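Local atomic coordinates of putative lipoprotein (PDB entry 3OQQ), a protein that is of unknown function but binds calcium ions in the crystal and is probably an extracellular lipoprotein of a gut Bacteroides species. Residues Q333-K338 against I345-Y350. Sequence-based numbering, arbitrary orientation.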
ATOM      1  N   GLN A 333      -5.013   6.220  -2.237  1.00 22.98           N
ATOM      2  CA  GLN A 333      -3.653   5.850  -1.891  1.00 22.26           C
ATOM      3  C   GLN A 333      -2.754   6.386  -2.980  1.00 23.72           C
ATOM      4  O   GLN A 333      -2.457   5.694  -3.943  1.00 24.15           O
ATOM      5  CB  GLN A 333      -3.518   4.335  -1.709  1.00 23.72           C
ATOM      6  CG  GLN A 333      -4.623   3.704  -0.860  1.00 27.89           C
ATOM      7  CD  GLN A 333      -4.536   2.202  -0.878  1.00 41.78           C
ATOM      8  OE1 GLN A 333      -3.829   1.600  -1.694  1.00 33.92           O
ATOM      9  NE2 GLN A 333      -5.255   1.559   0.024  1.00 32.98           N
ATOM     10  N   ASN A 334      -2.412   7.664  -2.872  1.00 19.39           N
ATOM     11  CA  ASN A 334      -1.646   8.325  -3.906  1.00 19.33           C
ATOM     12  C   ASN A 334      -0.136   8.155  -3.656  1.00 21.00           C
ATOM     13  O   ASN A 334       0.527   9.047  -3.136  1.00 18.25           O
ATOM     14  CB  ASN A 334      -2.061   9.808  -4.035  1.00 18.85           C
ATOM     15  CG  ASN A 334      -1.367  10.513  -5.172  1.00 24.37           C
ATOM     16  OD1 ASN A 334      -0.625   9.908  -5.932  1.00 15.96           O
ATOM     17  ND2 ASN A 334      -1.578  11.793  -5.316  1.00 20.56           N
ATOM     18  N   PHE A 335       0.385   7.000  -4.073  1.00 17.87           N
ATOM     19  CA  PHE A 335       1.796   6.651  -3.972  1.00 16.47           C
ATOM     20  C   PHE A 335       2.644   7.460  -4.959  1.00 20.48           C
ATOM     21  O   PHE A 335       2.172   7.832  -6.035  1.00 20.18           O
ATOM     22  CB  PHE A 335       1.993   5.141  -4.236  1.00 16.48           C
ATOM     23  CG  PHE A 335       1.378   4.298  -3.154  1.00 16.28           C
ATOM     24  CD1 PHE A 335       1.940   4.247  -1.885  1.00 16.84           C
ATOM     25  CD2 PHE A 335       0.233   3.554  -3.398  1.00 18.12           C
ATOM     26  CE1 PHE A 335       1.352   3.482  -0.872  1.00 17.05           C
ATOM     27  CE2 PHE A 335      -0.323   2.747  -2.394  1.00 19.62           C
ATOM     28  CZ  PHE A 335       0.224   2.738  -1.136  1.00 16.24           C
ATOM     29  N   PHE A 336       3.899   7.718  -4.588  1.00 16.01           N
ATOM     30  CA  PHE A 336       4.808   8.488  -5.441  1.00 14.44           C
ATOM     31  C   PHE A 336       6.247   8.231  -5.061  1.00 17.38           C
ATOM     32  O   PHE A 336       6.534   7.707  -3.978  1.00 14.95           O
ATOM     33  CB  PHE A 336       4.519  10.029  -5.359  1.00 14.98           C
ATOM     34  CG  PHE A 336       4.731  10.715  -4.019  1.00 15.95           C
ATOM     35  CD1 PHE A 336       3.698  10.800  -3.090  1.00 18.69           C
ATOM     36  CD2 PHE A 336       5.951  11.309  -3.706  1.00 17.22           C
ATOM     37  CE1 PHE A 336       3.883  11.449  -1.868  1.00 19.76           C
ATOM     38  CE2 PHE A 336       6.135  11.964  -2.486  1.00 20.32           C
ATOM     39  CZ  PHE A 336       5.108  12.013  -1.564  1.00 19.54           C
ATOM     40  N   ILE A 337       7.150   8.662  -5.952  1.00 14.56           N
ATOM     41  CA  ILE A 337       8.575   8.668  -5.731  1.00 14.58           C
ATOM     42  C   ILE A 337       9.145  10.045  -6.110  1.00 21.41           C
ATOM     43  O   ILE A 337       8.517  10.807  -6.862  1.00 20.79           O
ATOM     44  CB  ILE A 337       9.343   7.529  -6.442  1.00 17.65           C
ATOM     45  CG1 ILE A 337       9.214   7.601  -8.011  1.00 18.86           C
ATOM     46  CG2 ILE A 337       8.946   6.164  -5.844  1.00 15.97           C
ATOM     47  CD1 ILE A 337      10.321   7.056  -8.739  1.00 19.65           C
ATOM     48  N   LYS A 338      10.327  10.360  -5.554  1.00 17.55           N
ATOM     49  CA  LYS A 338      11.107  11.522  -5.951  1.00 17.78           C
ATOM     50  C   LYS A 338      12.473  11.061  -6.414  1.00 21.62           C
ATOM     51  O   LYS A 338      13.006  10.048  -5.943  1.00 20.01           O
ATOM     52  CB  LYS A 338      11.255  12.583  -4.858  1.00 18.61           C
ATOM     53  CG  LYS A 338       9.987  13.295  -4.478  1.00 19.34           C
ATOM     54  CD  LYS A 338      10.352  14.679  -3.959  1.00 28.12           C
ATOM     55  CE  LYS A 338       9.786  14.936  -2.611  1.00 39.68           C
ATOM     56  NZ  LYS A 338      10.076  16.329  -2.175  1.00 37.62           N
ATOM     57  N   ILE A 345       7.131  11.760  -9.141  1.00 17.80           N
ATOM     58  CA  ILE A 345       6.436  10.882 -10.086  1.00 17.76           C
ATOM     59  C   ILE A 345       5.310  10.146  -9.355  1.00 20.59           C
ATOM     60  O   ILE A 345       5.529   9.618  -8.288  1.00 20.05           O
ATOM     61  CB  ILE A 345       7.447   9.899 -10.771  1.00 19.74           C
ATOM     62  CG1 ILE A 345       8.654  10.675 -11.356  1.00 19.90           C
ATOM     63  CG2 ILE A 345       6.772   9.004 -11.853  1.00 17.94           C
ATOM     64  CD1 ILE A 345       9.893   9.827 -11.745  1.00 22.82           C
ATOM     65  N   HIS A 346       4.108  10.138  -9.927  1.00 17.56           N
ATOM     66  CA  HIS A 346       2.959   9.402  -9.401  1.00 16.62           C
ATOM     67  C   HIS A 346       2.518   8.394 -10.474  1.00 20.41           C
ATOM     68  O   HIS A 346       2.989   8.467 -11.613  1.00 19.07           O
ATOM     69  CB  HIS A 346       1.814  10.376  -9.044  1.00 16.67           C
ATOM     70  CG  HIS A 346       2.132  11.309  -7.912  1.00 19.13           C
ATOM     71  ND1 HIS A 346       1.484  11.208  -6.712  1.00 20.09           N
ATOM     72  CD2 HIS A 346       3.007  12.341  -7.851  1.00 20.43           C
ATOM     73  CE1 HIS A 346       1.970  12.179  -5.953  1.00 19.57           C
ATOM     74  NE2 HIS A 346       2.900  12.878  -6.593  1.00 20.09           N
HETATM   75  N   MSE A 347       1.586   7.496 -10.140  1.00 16.62           N
HETATM   76  CA  MSE A 347       1.038   6.565 -11.139  1.00 14.79           C
HETATM   77  C   MSE A 347       0.015   7.304 -12.021  1.00 19.51           C
HETATM   78  O   MSE A 347      -0.430   8.389 -11.662  1.00 15.09           O
HETATM   79  CB  MSE A 347       0.381   5.358 -10.465  1.00 16.23           C
HETATM   80  CG  MSE A 347       1.348   4.598  -9.563  1.00 20.65           C
HETATM   81 SE   MSE A 347       0.598   3.009  -8.781  0.75 25.14          SE
HETATM   82  CE  MSE A 347      -0.655   3.838  -7.579  1.00 23.03           C
ATOM     83  N   ARG A 348      -0.355   6.711 -13.178  1.00 19.20           N
ATOM     84  CA  ARG A 348      -1.321   7.316 -14.093  1.00 19.67           C
ATOM     85  C   ARG A 348      -2.617   7.697 -13.380  1.00 23.69           C
ATOM     86  O   ARG A 348      -3.181   6.882 -12.640  1.00 22.01           O
ATOM     87  CB  ARG A 348      -1.626   6.335 -15.237  1.00 18.51           C
ATOM     88  CG  ARG A 348      -2.521   6.926 -16.284  1.00 20.85           C
ATOM     89  CD  ARG A 348      -2.837   5.941 -17.392  1.00 22.46           C
ATOM     90  NE  ARG A 348      -3.540   6.617 -18.486  1.00 25.94           N
ATOM     91  CZ  ARG A 348      -4.861   6.681 -18.613  1.00 36.27           C
ATOM     92  NH1 ARG A 348      -5.651   6.108 -17.715  1.00 25.75           N
ATOM     93  NH2 ARG A 348      -5.402   7.318 -19.639  1.00 24.39           N
ATOM     94  N   GLY A 349      -3.060   8.932 -13.620  1.00 20.79           N
ATOM     95  CA  GLY A 349      -4.302   9.460 -13.085  1.00 20.46           C
ATOM     96  C   GLY A 349      -4.203  10.015 -11.683  1.00 25.13           C
ATOM     97  O   GLY A 349      -5.209  10.463 -11.146  1.00 24.58           O
ATOM     98  N   TYR A 350      -3.004   9.966 -11.064  1.00 22.53           N
ATOM     99  CA  TYR A 350      -2.790  10.454  -9.692  1.00 21.58           C
ATOM    100  C   TYR A 350      -2.102  11.802  -9.712  1.00 24.13           C
ATOM    101  O   TYR A 350      -1.106  11.998 -10.428  1.00 24.09           O
ATOM    102  CB  TYR A 350      -1.979   9.429  -8.877  1.00 22.14           C
ATOM    103  CG  TYR A 350      -2.761   8.176  -8.531  1.00 23.64           C
ATOM    104  CD1 TYR A 350      -2.837   7.104  -9.421  1.00 24.91           C
ATOM    105  CD2 TYR A 350      -3.385   8.039  -7.291  1.00 24.38           C
ATOM    106  CE1 TYR A 350      -3.497   5.919  -9.076  1.00 22.61           C
ATOM    107  CE2 TYR A 350      -4.062   6.872  -6.945  1.00 25.37           C
ATOM    108  CZ  TYR A 350      -4.103   5.808  -7.835  1.00 27.66           C
ATOM    109  OH  TYR A 350      -4.780   4.669  -7.476  1.00 24.20           O
TER
HETATM  110  O   HOH W   1      -2.858   3.696  -5.462  1.00 30.34           O
HETATM  111  O   HOH W   2       0.213   7.303  -7.623  1.00 17.20           O
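Ile337 and Ile345 form a hydrogen-bonded pair in the antiparallel beta hairpin of strands 333-339 and 343-346, the latter the outermost strand of its sheet. Ile345 N reaches Ile337 O at 2.8 Å in an almost straight bond (172°), and Ile337 N returns to Ile345 O. The two isoleucine side chains leave the same face of the sheet next to each other, CG1 of Ile337 4.0 Å from CB of Ile345, and both pack on Phe131 of strand 122-131. Packing is close at the neighbouring residues Phe336 and His346, on the other face of the sheet. Phe336 CB sits over the centre of the His346 imidazole face, a CH-pi contact of 3.4 Å to the ring centroid, whereas the two rings, with planes 27° apart, are too offset for a real stack. The edge of the imidazole does the polar work: ND1 donates to Asn334 OD1 at 2.6 Å, with the oxygen near the ring plane but the donor tilted 33° from the amide plane. Asn334 reaches it with CG anti to the backbone N, and its ND2 is held by Ala351 O. With NE2 bonded to Glu344, the imidazole is fixed at both nitrogens; an alanine in place of His346 would probably leave Asn334 OD1 and Glu344 OE2 without their imidazole partner and open a gap beside Phe336 CB. The segment then runs into a type II beta turn, Met347 to Tyr350, and direct contact thins: Gly349 is exposed and Arg348 partly so, while Met347 and Tyr350 remain buried. The selenomethionine Met347 sets its CE at the edge of the Phe335 ring, 4.3 Å from CD2. Water bridges the wider gap: one molecule joins Phe335 O to Met347 N, and another donates to Gln333 O and lies 2.9 Å from Tyr350 OH.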